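Local coordinates for periplasmic binding protein/LacI transcriptional regulator (Shewanella sp. ANA-3, PDB 5OCP) that is the periplasmic component of an arabinose ABC transporter, binding L-arabinofuranose in its alpha and beta forms and probably handing it to the membrane parts, at residues A[82-90]-A[98-107]; A[189-200]-A[217-228]. All coordinates share one frame; numbering follows the deposited sequence.

How the contacts relate
Both contacts pair neighbouring parallel strands, each in a different lobe of the periplasmic binding protein fold, and both send their C-terminal ends to the same arabinofuranose. Their centres lie about 26 Å apart, on opposite sides of the chain's centre, without touching. Both are largely buried, but contact 1 has a partly exposed patch at R102, N90 and F99, whereas contact 2 is almost wholly core. Contact 1 pairs two strands joined by a connection without helix and locks its sugar-side end with an arginine on backbone carbonyls; contact 2 adds the starts of two helices and locks its end with a buried aspartate. Toward the sugar, contact 1 offers D88 and R89, contact 2 N195 and D223.

Contact 1: residues A[82-90]-A[98-107]; sequences IPVVIVDRN and LFLTRIASDF. With AHR (alpha-L-arabinofuranose), chain I; FUB (beta-L-arabinofuranose), chain J.
V85 and V87 pack tightly against I103 on one buried face of two parallel strands: V85 CG1 lies 4.1 Å from I103 CG1, and V87 CG1 touches I103 CB. Backbone bonds knit the pair, I103 N giving to I86 O at 2.9 Å and D88 N to I103 O. On the other face I86 CG1 meets F99 CB at 4.2 Å; looser and partly exposed are the F99 and L100 end and the outer side of R102 and N90. R102, with CG anti to the backbone N (chi1 167°), extends along the strand ends to turn 88-90. R102 NE donates to R89 O at 2.8 Å; R89 O lies close to the guanidinium plane, whereas NE stands well above the R89 carbonyl plane. NH2 bonds D88 O weakly. The guanidinium is tightly stacked between A104 CB and N90, whose amide plane is 27° away. A methionine in place of R102 would probably leave R89 O without its donor and the turn freer to shift. From this turn R89 NE and NH2 grip O5 and O4 of either anomer, and D88, salt-bridged to R15, lies against O5. Strand 84-87 also borders strand 59-62, V84 rests on helix 71-79 and F107 on helix 138-151.

Contact 2: residues A[189-200]-A[217-228]; sequences CAVWSHNDEMAL and ILIVSVDGVPDY. With AHR (alpha-L-arabinofuranose), chain I; FUB (beta-L-arabinofuranose), chain J.
The carboxylate of D196 lies nearly flat over one face of the Y228 ring, their planes 12° apart, with D196 CG 3.5 Å from Y228 CD2. Of its buried oxygens, OD1 takes the S221 hydroxyl at 2.8 Å on the anti lone pair, with T240 a further partner; OD2 accepts V225 N at 3.0 Å, nearly along the C-O axis, and a weak bond from G224 N. CG anti to the carbonyl carbon (chi1 -69°) brings the carboxylate to 217-228, where its bonds to V225 N and G224 N tie the first turn of helix 196-208 to the loop entering helix 226-234. A199 CB meets the ring edge, 3.8 Å from Y228 CE2, and L200 CD2 packs obliquely on Y228 CD2. Behind this cluster strands 190-193 and 218-221 run parallel, V220 N bonding V191 O almost straight at 2.9 Å. W192 turns its edge to V222. N195 OD1 caps its helix at M198 N, and ND2 gives to O2 of the arabinofuranose at 3.0 Å; D223 OD1 and OD2 lie 2.5 and 2.6 Å from its O3 and O2. This beta-alpha-beta unit (190-193, 196-208, 218-221) carries ligand-binding loops at its C-terminal strand ends, as in periplasmic sugar-binding proteins.

Contact 1: residues A[82-90]-A[98-107]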
loop_
_atom_site.group_PDB
_atom_site.type_symbol
_atom_site.label_atom_id
_atom_site.label_comp_id
_atom_site.label_asym_id
_atom_site.label_seq_id
_atom_site.Cartn_x
_atom_site.Cartn_y
_atom_site.Cartn_z
ATOM N N ILE A 82 16.071 -18.319 12.503
ATOM C CA ILE A 82 14.890 -18.326 11.620
ATOM C C ILE A 82 15.016 -17.110 10.691
ATOM O O ILE A 82 15.140 -16.016 11.194
ATOM C CB ILE A 82 13.582 -18.222 12.391
ATOM C CG1 ILE A 82 13.443 -19.402 13.383
ATOM C CG2 ILE A 82 12.411 -18.260 11.369
ATOM C CD1 ILE A 82 12.256 -19.345 14.318
ATOM N N PRO A 83 15.098 -17.358 9.374
ATOM C CA PRO A 83 15.252 -16.196 8.464
ATOM C C PRO A 83 13.974 -15.331 8.458
ATOM O O PRO A 83 12.831 -15.878 8.497
ATOM C CB PRO A 83 15.473 -16.874 7.119
ATOM C CG PRO A 83 14.803 -18.209 7.211
ATOM C CD PRO A 83 15.043 -18.621 8.623
ATOM N N VAL A 84 14.170 -14.033 8.270
ATOM C CA VAL A 84 13.069 -13.110 8.265
ATOM C C VAL A 84 13.056 -12.384 6.868
ATOM O O VAL A 84 14.049 -11.903 6.467
ATOM C CB VAL A 84 13.211 -12.096 9.378
ATOM C CG1 VAL A 84 12.128 -11.054 9.284
ATOM C CG2 VAL A 84 13.110 -12.769 10.734
ATOM N N VAL A 85 11.900 -12.342 6.207
ATOM C CA VAL A 85 11.767 -11.537 5.004
ATOM C C VAL A 85 10.799 -10.401 5.329
ATOM O O VAL A 85 9.728 -10.621 5.941
ATOM C CB VAL A 85 11.223 -12.350 3.907
ATOM C CG1 VAL A 85 11.002 -11.465 2.667
ATOM C CG2 VAL A 85 12.190 -13.497 3.586
ATOM N N ILE A 86 11.198 -9.182 4.953
ATOM C CA ILE A 86 10.320 -8.056 5.110
ATOM C C ILE A 86 9.604 -7.863 3.818
ATOM O O ILE A 86 10.205 -7.963 2.744
ATOM C CB ILE A 86 11.162 -6.788 5.420
ATOM C CG1 ILE A 86 12.068 -6.967 6.630
ATOM C CG2 ILE A 86 10.282 -5.551 5.584
ATOM C CD1 ILE A 86 11.315 -7.319 7.915
ATOM N N VAL A 87 8.294 -7.550 3.854
ATOM C CA VAL A 87 7.512 -7.297 2.672
ATOM C C VAL A 87 6.684 -6.000 2.849
ATOM O O VAL A 87 6.316 -5.625 3.943
ATOM C CB VAL A 87 6.539 -8.412 2.320
ATOM C CG1 VAL A 87 7.338 -9.669 1.949
ATOM C CG2 VAL A 87 5.571 -8.711 3.451
ATOM N N ASP A 88 6.465 -5.349 1.733
ATOM C CA ASP A 88 5.524 -4.222 1.627
ATOM C C ASP A 88 6.187 -3.002 2.204
ATOM O O ASP A 88 6.950 -2.334 1.469
ATOM C CB ASP A 88 4.134 -4.629 2.161
ATOM C CG ASP A 88 3.230 -3.412 2.461
ATOM O OD1 ASP A 88 3.386 -2.357 1.774
ATOM O OD2 ASP A 88 2.402 -3.473 3.432
ATOM N N ARG A 89 6.012 -2.706 3.479
ATOM C CA ARG A 89 6.657 -1.555 4.101
ATOM C C ARG A 89 8.087 -1.899 4.524
ATOM O O ARG A 89 8.645 -2.958 4.121
ATOM C CB ARG A 89 5.802 -0.975 5.224
ATOM C CG ARG A 89 4.409 -0.616 4.739
ATOM C CD ARG A 89 3.534 -0.091 5.871
ATOM N NE ARG A 89 2.156 0.187 5.358
ATOM C CZ ARG A 89 1.125 0.486 6.160
ATOM N NH1 ARG A 89 1.246 0.527 7.476
ATOM N NH2 ARG A 89 -0.106 0.636 5.636
ATOM N N ASN A 90 8.699 -0.952 5.193
ATOM C CA ASN A 90 10.120 -1.127 5.554
ATOM C C ASN A 90 10.283 -1.047 7.057
ATOM O O ASN A 90 9.468 -0.530 7.817
ATOM C CB ASN A 90 11.021 -0.065 4.888
ATOM C CG ASN A 90 12.491 -0.489 4.749
ATOM O OD1 ASN A 90 12.842 -1.644 4.968
ATOM N ND2 ASN A 90 13.354 0.484 4.477
ATOM N N LEU A 98 19.998 -8.600 10.163
ATOM C CA LEU A 98 18.762 -8.962 10.916
ATOM C C LEU A 98 17.554 -9.414 10.032
ATOM O O LEU A 98 16.498 -9.787 10.587
ATOM C CB LEU A 98 18.397 -7.854 11.829
ATOM C CG LEU A 98 19.297 -7.596 13.016
ATOM C CD1 LEU A 98 18.901 -6.273 13.596
ATOM C CD2 LEU A 98 19.201 -8.692 14.052
ATOM N N PHE A 99 17.715 -9.392 8.695
ATOM C CA PHE A 99 16.749 -9.905 7.792
ATOM C C PHE A 99 17.449 -10.514 6.550
ATOM O O PHE A 99 18.625 -10.188 6.219
ATOM C CB PHE A 99 15.700 -8.811 7.483
ATOM C CG PHE A 99 16.242 -7.659 6.711
ATOM C CD1 PHE A 99 16.255 -7.696 5.314
ATOM C CD2 PHE A 99 16.731 -6.547 7.386
ATOM C CE1 PHE A 99 16.781 -6.639 4.613
ATOM C CE2 PHE A 99 17.318 -5.505 6.703
ATOM C CZ PHE A 99 17.337 -5.561 5.287
ATOM N N LEU A 100 16.772 -11.402 5.897
ATOM C CA LEU A 100 17.231 -12.068 4.746
ATOM C C LEU A 100 17.122 -11.096 3.562
ATOM O O LEU A 100 18.079 -10.883 2.870
ATOM C CB LEU A 100 16.430 -13.347 4.528
ATOM C CG LEU A 100 16.667 -14.136 3.284
ATOM C CD1 LEU A 100 18.153 -14.560 3.094
ATOM C CD2 LEU A 100 15.815 -15.340 3.151
ATOM N N THR A 101 15.939 -10.526 3.359
ATOM C CA THR A 101 15.726 -9.587 2.264
ATOM C C THR A 101 14.369 -8.900 2.363
ATOM O O THR A 101 13.532 -9.268 3.187
ATOM C CB THR A 101 15.836 -10.286 0.895
ATOM O OG1 THR A 101 15.857 -9.301 -0.147
ATOM C CG2 THR A 101 14.658 -11.223 0.679
ATOM N N ARG A 102 14.159 -7.897 1.515
ATOM C CA ARG A 102 12.905 -7.154 1.500
ATOM C C ARG A 102 12.293 -7.141 0.103
ATOM O O ARG A 102 12.956 -6.793 -0.873
ATOM C CB ARG A 102 13.127 -5.721 1.990
ATOM C CG ARG A 102 11.961 -4.785 1.716
ATOM C CD ARG A 102 12.063 -3.517 2.550
ATOM N NE ARG A 102 10.875 -2.679 2.417
ATOM C CZ ARG A 102 10.808 -1.596 1.650
ATOM N NH1 ARG A 102 11.863 -1.215 0.942
ATOM N NH2 ARG A 102 9.686 -0.891 1.589
ATOM N N ILE A 103 11.023 -7.524 0.017
ATOM C CA ILE A 103 10.319 -7.561 -1.254
ATOM C C ILE A 103 9.348 -6.395 -1.228
ATOM O O ILE A 103 8.507 -6.350 -0.369
ATOM C CB ILE A 103 9.529 -8.833 -1.453
ATOM C CG1 ILE A 103 10.356 -10.080 -1.157
ATOM C CG2 ILE A 103 8.900 -8.834 -2.840
ATOM C CD1 ILE A 103 11.746 -10.144 -1.819
ATOM N N ALA A 104 9.514 -5.399 -2.117
ATOM C CA ALA A 104 8.702 -4.220 -2.008
ATOM C C ALA A 104 8.606 -3.513 -3.369
ATOM O O ALA A 104 9.475 -3.686 -4.214
ATOM C CB ALA A 104 9.238 -3.295 -0.944
ATOM N N SER A 105 7.600 -2.682 -3.533
ATOM C CA SER A 105 7.630 -1.679 -4.592
ATOM C C SER A 105 8.406 -0.470 -4.114
ATOM O O SER A 105 8.807 -0.358 -2.925
ATOM C CB SER A 105 6.196 -1.268 -4.984
ATOM O OG SER A 105 5.633 -0.641 -3.813
ATOM N N ASP A 106 8.736 0.404 -5.060
ATOM C CA ASP A 106 9.394 1.667 -4.764
ATOM C C ASP A 106 8.282 2.750 -4.585
ATOM O O ASP A 106 7.759 3.322 -5.533
ATOM C CB ASP A 106 10.385 2.054 -5.845
ATOM C CG ASP A 106 11.123 3.377 -5.529
ATOM O OD1 ASP A 106 10.676 4.188 -4.677
ATOM O OD2 ASP A 106 12.110 3.655 -6.266
ATOM N N PHE A 107 7.946 2.977 -3.319
ATOM C CA PHE A 107 6.894 3.924 -2.977
ATOM C C PHE A 107 7.200 5.342 -3.455
ATOM O O PHE A 107 6.295 6.053 -3.841
ATOM C CB PHE A 107 6.682 3.965 -1.444
ATOM C CG PHE A 107 6.227 2.688 -0.842
ATOM C CD1 PHE A 107 4.994 2.136 -1.207
ATOM C CD2 PHE A 107 6.940 2.103 0.180
ATOM C CE1 PHE A 107 4.526 0.988 -0.612
ATOM C CE2 PHE A 107 6.490 0.944 0.797
ATOM C CZ PHE A 107 5.300 0.370 0.371
HETATM O O5 AHR I . 1.762 -0.484 2.463
HETATM C C5 AHR I . 0.880 -0.431 1.384
HETATM C C4 AHR I . -0.276 0.503 1.693
HETATM O O4 AHR I . -0.903 0.155 2.905
HETATM C C3 AHR I . -1.341 0.483 0.581
HETATM O O3 AHR I . -0.958 1.372 -0.418
HETATM C C2 AHR I . -2.564 0.864 1.399
HETATM O O2 AHR I . -3.802 0.537 0.839
HETATM C C1 AHR I . -2.307 0.022 2.636
HETATM O O1 AHR I . -3.003 0.528 3.657
HETATM O O5 FUB J . 1.761 -0.484 2.462
HETATM C C5 FUB J . 0.873 -0.432 1.388
HETATM C C4 FUB J . -0.285 0.500 1.701
HETATM O O4 FUB J . -0.908 0.171 2.919
HETATM C C3 FUB J . -1.354 0.479 0.597
HETATM O O3 FUB J . -0.960 1.357 -0.412
HETATM C C2 FUB J . -2.573 0.930 1.393
HETATM O O2 FUB J . -3.808 0.546 0.836
HETATM C C1 FUB J . -2.321 0.429 2.815
HETATM O O1 FUB J . -2.929 -0.762 2.928
HETATM O O HOH W 1 5.842 -2.229 -1.233
#

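Contact 2: residues A[189-200]-A[217-228]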
loop_
_atom_site.group_PDB
_atom_site.type_symbol
_atom_site.label_atom_id
_atom_site.label_comp_id
_atom_site.label_asym_id
_atom_site.label_seq_id
_atom_site.Cartn_x
_atom_site.Cartn_y
_atom_site.Cartn_z
ATOM N N CYS A 189 -7.948 21.902 -7.460
ATOM C CA CYS A 189 -7.675 21.259 -8.785
ATOM C C CYS A 189 -7.756 19.751 -8.618
ATOM O O CYS A 189 -8.242 19.033 -9.506
ATOM C CB CYS A 189 -6.327 21.662 -9.248
ATOM S SG CYS A 189 -5.529 20.648 -10.531
ATOM N N ALA A 190 -7.163 19.259 -7.549
ATOM C CA ALA A 190 -6.989 17.820 -7.406
ATOM C C ALA A 190 -6.867 17.359 -5.980
ATOM O O ALA A 190 -6.365 18.107 -5.148
ATOM C CB ALA A 190 -5.765 17.332 -8.157
ATOM N N VAL A 191 -7.223 16.098 -5.753
ATOM C CA VAL A 191 -6.921 15.361 -4.537
ATOM C C VAL A 191 -5.838 14.306 -4.870
ATOM O O VAL A 191 -5.974 13.575 -5.852
ATOM C CB VAL A 191 -8.162 14.658 -3.980
ATOM C CG1 VAL A 191 -7.838 13.707 -2.787
ATOM C CG2 VAL A 191 -9.170 15.710 -3.579
ATOM N N TRP A 192 -4.761 14.347 -4.107
ATOM C CA TRP A 192 -3.676 13.349 -4.106
ATOM C C TRP A 192 -3.901 12.543 -2.862
ATOM O O TRP A 192 -3.704 12.999 -1.712
ATOM C CB TRP A 192 -2.353 14.121 -4.108
ATOM C CG TRP A 192 -1.106 13.423 -3.599
ATOM C CD1 TRP A 192 -0.140 14.005 -2.882
ATOM C CD2 TRP A 192 -0.657 12.054 -3.823
ATOM N NE1 TRP A 192 0.851 13.123 -2.591
ATOM C CE2 TRP A 192 0.577 11.918 -3.173
ATOM C CE3 TRP A 192 -1.175 10.943 -4.511
ATOM C CZ2 TRP A 192 1.295 10.721 -3.161
ATOM C CZ3 TRP A 192 -0.449 9.744 -4.509
ATOM C CH2 TRP A 192 0.786 9.662 -3.842
ATOM N N SER A 193 -4.305 11.281 -3.068
ATOM C CA SER A 193 -4.552 10.390 -1.997
ATOM C C SER A 193 -3.505 9.278 -1.926
ATOM O O SER A 193 -3.239 8.625 -2.954
ATOM C CB SER A 193 -5.920 9.755 -2.158
ATOM O OG SER A 193 -6.129 8.832 -1.115
ATOM N N HIS A 194 -2.930 9.041 -0.739
ATOM C CA HIS A 194 -1.904 8.018 -0.671
ATOM C C HIS A 194 -2.443 6.614 -0.942
ATOM O O HIS A 194 -1.633 5.739 -1.227
ATOM C CB HIS A 194 -1.157 8.069 0.651
ATOM C CG HIS A 194 -0.327 9.307 0.843
ATOM N ND1 HIS A 194 0.503 9.439 1.936
ATOM C CD2 HIS A 194 -0.242 10.467 0.161
ATOM C CE1 HIS A 194 1.105 10.624 1.889
ATOM N NE2 HIS A 194 0.763 11.223 0.765
ATOM N N ASN A 195 -3.751 6.354 -0.872
ATOM C CA ASN A 195 -4.289 5.113 -1.308
ATOM C C ASN A 195 -5.678 5.226 -1.877
ATOM O O ASN A 195 -6.389 6.230 -1.677
ATOM C CB ASN A 195 -4.215 3.986 -0.274
ATOM C CG ASN A 195 -5.281 4.051 0.803
ATOM O OD1 ASN A 195 -5.916 5.113 1.029
ATOM N ND2 ASN A 195 -5.461 2.920 1.521
ATOM N N ASP A 196 -6.035 4.214 -2.651
ATOM C CA ASP A 196 -7.344 4.259 -3.322
ATOM C C ASP A 196 -8.491 4.270 -2.321
ATOM O O ASP A 196 -9.524 4.907 -2.616
ATOM C CB ASP A 196 -7.532 3.048 -4.257
ATOM C CG ASP A 196 -6.632 3.035 -5.505
ATOM O OD1 ASP A 196 -5.968 4.053 -5.837
ATOM O OD2 ASP A 196 -6.622 1.979 -6.162
ATOM N N GLU A 197 -8.342 3.622 -1.171
ATOM C CA GLU A 197 -9.378 3.562 -0.138
ATOM C C GLU A 197 -9.805 4.966 0.306
ATOM O O GLU A 197 -11.002 5.283 0.286
ATOM C CB GLU A 197 -8.888 2.713 1.018
ATOM C CG GLU A 197 -9.948 2.221 1.950
ATOM C CD GLU A 197 -10.812 1.082 1.413
ATOM O OE1 GLU A 197 -10.401 0.184 0.632
ATOM O OE2 GLU A 197 -11.951 1.044 1.926
ATOM N N MET A 198 -8.852 5.847 0.653
ATOM C CA MET A 198 -9.152 7.181 1.108
ATOM C C MET A 198 -9.754 7.950 -0.081
ATOM O O MET A 198 -10.610 8.827 0.112
ATOM C CB MET A 198 -7.955 7.948 1.629
ATOM C CG MET A 198 -7.352 7.372 2.901
ATOM S SD MET A 198 -5.941 8.261 3.533
ATOM C CE MET A 198 -4.808 8.086 2.164
ATOM N N ALA A 199 -9.260 7.676 -1.290
ATOM C CA ALA A 199 -9.692 8.392 -2.488
ATOM C C ALA A 199 -11.183 8.144 -2.728
ATOM O O ALA A 199 -11.914 9.111 -3.071
ATOM C CB ALA A 199 -8.920 7.939 -3.637
ATOM N N LEU A 200 -11.617 6.927 -2.505
ATOM C CA LEU A 200 -12.997 6.605 -2.722
ATOM C C LEU A 200 -13.871 7.250 -1.696
ATOM O O LEU A 200 -15.085 7.614 -2.018
ATOM C CB LEU A 200 -13.210 5.136 -2.801
ATOM C CG LEU A 200 -12.523 4.512 -4.039
ATOM C CD1 LEU A 200 -12.488 3.006 -3.969
ATOM C CD2 LEU A 200 -13.082 4.942 -5.363
ATOM N N ILE A 217 -12.826 18.245 -9.665
ATOM C CA ILE A 217 -11.683 17.973 -8.823
ATOM C C ILE A 217 -11.132 16.580 -9.331
ATOM O O ILE A 217 -11.828 15.610 -9.240
ATOM C CB ILE A 217 -12.119 17.889 -7.389
ATOM C CG1 ILE A 217 -12.668 19.268 -6.965
ATOM C CG2 ILE A 217 -10.973 17.540 -6.476
ATOM C CD1 ILE A 217 -13.109 19.263 -5.542
ATOM N N LEU A 218 -9.904 16.605 -9.779
ATOM C CA LEU A 218 -9.193 15.392 -10.239
ATOM C C LEU A 218 -8.839 14.575 -9.037
ATOM O O LEU A 218 -8.646 15.106 -7.940
ATOM C CB LEU A 218 -7.947 15.732 -11.005
ATOM C CG LEU A 218 -8.103 16.605 -12.268
ATOM C CD1 LEU A 218 -6.741 16.934 -12.803
ATOM C CD2 LEU A 218 -9.039 15.916 -13.239
ATOM N N ILE A 219 -8.817 13.242 -9.192
ATOM C CA ILE A 219 -8.494 12.377 -8.065
ATOM C C ILE A 219 -7.401 11.405 -8.572
ATOM O O ILE A 219 -7.623 10.699 -9.533
ATOM C CB ILE A 219 -9.725 11.642 -7.570
ATOM C CG1 ILE A 219 -10.735 12.687 -7.070
ATOM C CG2 ILE A 219 -9.313 10.674 -6.472
ATOM C CD1 ILE A 219 -12.009 12.127 -6.542
ATOM N N VAL A 220 -6.242 11.482 -7.910
ATOM C CA VAL A 220 -5.101 10.609 -8.212
ATOM C C VAL A 220 -4.652 9.875 -6.961
ATOM O O VAL A 220 -4.740 10.402 -5.861
ATOM C CB VAL A 220 -4.005 11.357 -8.878
ATOM C CG1 VAL A 220 -4.480 12.065 -10.117
ATOM C CG2 VAL A 220 -3.300 12.330 -7.927
ATOM N N SER A 221 -4.137 8.660 -7.110
ATOM C CA SER A 221 -4.003 7.783 -5.966
ATOM C C SER A 221 -3.012 6.650 -6.266
ATOM O O SER A 221 -2.388 6.608 -7.360
ATOM C CB SER A 221 -5.414 7.195 -5.739
ATOM O OG SER A 221 -5.489 6.453 -4.554
ATOM N N VAL A 222 -2.899 5.762 -5.298
ATOM C CA VAL A 222 -2.117 4.493 -5.423
ATOM C C VAL A 222 -2.897 3.312 -4.911
ATOM O O VAL A 222 -3.522 3.392 -3.852
ATOM C CB VAL A 222 -0.761 4.600 -4.667
ATOM C CG1 VAL A 222 0.063 3.319 -4.865
ATOM C CG2 VAL A 222 0.045 5.743 -5.181
ATOM N N ASP A 223 -2.819 2.211 -5.671
ATOM C CA ASP A 223 -3.097 0.806 -5.274
ATOM C C ASP A 223 -3.598 0.010 -6.508
ATOM O O ASP A 223 -3.225 -1.149 -6.709
ATOM C CB ASP A 223 -4.026 0.587 -4.099
ATOM C CG ASP A 223 -3.387 0.796 -2.739
ATOM O OD1 ASP A 223 -2.114 0.921 -2.620
ATOM O OD2 ASP A 223 -4.121 0.891 -1.713
ATOM N N GLY A 224 -4.496 0.616 -7.296
ATOM C CA GLY A 224 -5.072 -0.065 -8.392
ATOM C C GLY A 224 -6.060 -1.144 -7.985
ATOM O O GLY A 224 -6.075 -2.268 -8.575
ATOM N N VAL A 225 -6.894 -0.875 -6.989
ATOM C CA VAL A 225 -7.870 -1.883 -6.577
ATOM C C VAL A 225 -9.026 -1.899 -7.545
ATOM O O VAL A 225 -9.265 -0.931 -8.179
ATOM C CB VAL A 225 -8.369 -1.751 -5.153
ATOM C CG1 VAL A 225 -7.144 -1.842 -4.184
ATOM C CG2 VAL A 225 -9.186 -0.488 -4.932
ATOM N N PRO A 226 -9.751 -3.029 -7.620
ATOM C CA PRO A 226 -10.823 -3.105 -8.626
ATOM C C PRO A 226 -11.906 -2.063 -8.489
ATOM O O PRO A 226 -12.309 -1.529 -9.521
ATOM C CB PRO A 226 -11.397 -4.506 -8.372
ATOM C CG PRO A 226 -10.178 -5.301 -8.003
ATOM C CD PRO A 226 -9.444 -4.366 -7.068
ATOM N N ASP A 227 -12.303 -1.747 -7.282
ATOM C CA ASP A 227 -13.294 -0.698 -7.030
ATOM C C ASP A 227 -12.817 0.650 -7.568
ATOM O O ASP A 227 -13.640 1.518 -7.978
ATOM C CB ASP A 227 -13.658 -0.521 -5.601
ATOM C CG ASP A 227 -14.624 -1.585 -5.107
ATOM O OD1 ASP A 227 -15.077 -2.431 -5.938
ATOM O OD2 ASP A 227 -14.915 -1.520 -3.910
ATOM N N TYR A 228 -11.507 0.879 -7.545
ATOM C CA TYR A 228 -11.006 2.150 -8.131
ATOM C C TYR A 228 -11.031 2.160 -9.669
ATOM O O TYR A 228 -11.311 3.198 -10.339
ATOM C CB TYR A 228 -9.612 2.477 -7.587
ATOM C CG TYR A 228 -9.151 3.880 -7.829
ATOM C CD1 TYR A 228 -8.527 4.271 -9.001
ATOM C CD2 TYR A 228 -9.282 4.867 -6.807
ATOM C CE1 TYR A 228 -8.065 5.573 -9.221
ATOM C CE2 TYR A 228 -8.825 6.155 -7.008
ATOM C CZ TYR A 228 -8.171 6.505 -8.150
ATOM O OH TYR A 228 -7.731 7.775 -8.359
HETATM O O5 AHR I . 1.762 -0.484 2.463
HETATM C C5 AHR I . 0.880 -0.431 1.384
HETATM C C4 AHR I . -0.276 0.503 1.693
HETATM O O4 AHR I . -0.903 0.155 2.905
HETATM C C3 AHR I . -1.341 0.483 0.581
HETATM O O3 AHR I . -0.958 1.372 -0.418
HETATM C C2 AHR I . -2.564 0.864 1.399
HETATM O O2 AHR I . -3.802 0.537 0.839
HETATM C C1 AHR I . -2.307 0.022 2.636
HETATM O O1 AHR I . -3.003 0.528 3.657
HETATM O O5 FUB J . 1.761 -0.484 2.462
HETATM C C5 FUB J . 0.873 -0.432 1.388
HETATM C C4 FUB J . -0.285 0.500 1.701
HETATM O O4 FUB J . -0.908 0.171 2.919
HETATM C C3 FUB J . -1.354 0.479 0.597
HETATM O O3 FUB J . -0.960 1.357 -0.412
HETATM C C2 FUB J . -2.573 0.930 1.393
HETATM O O2 FUB J . -3.808 0.546 0.836
HETATM C C1 FUB J . -2.321 0.429 2.815
HETATM O O1 FUB J . -2.929 -0.762 2.928
HETATM O O HOH W 2 -6.668 1.129 -1.379
#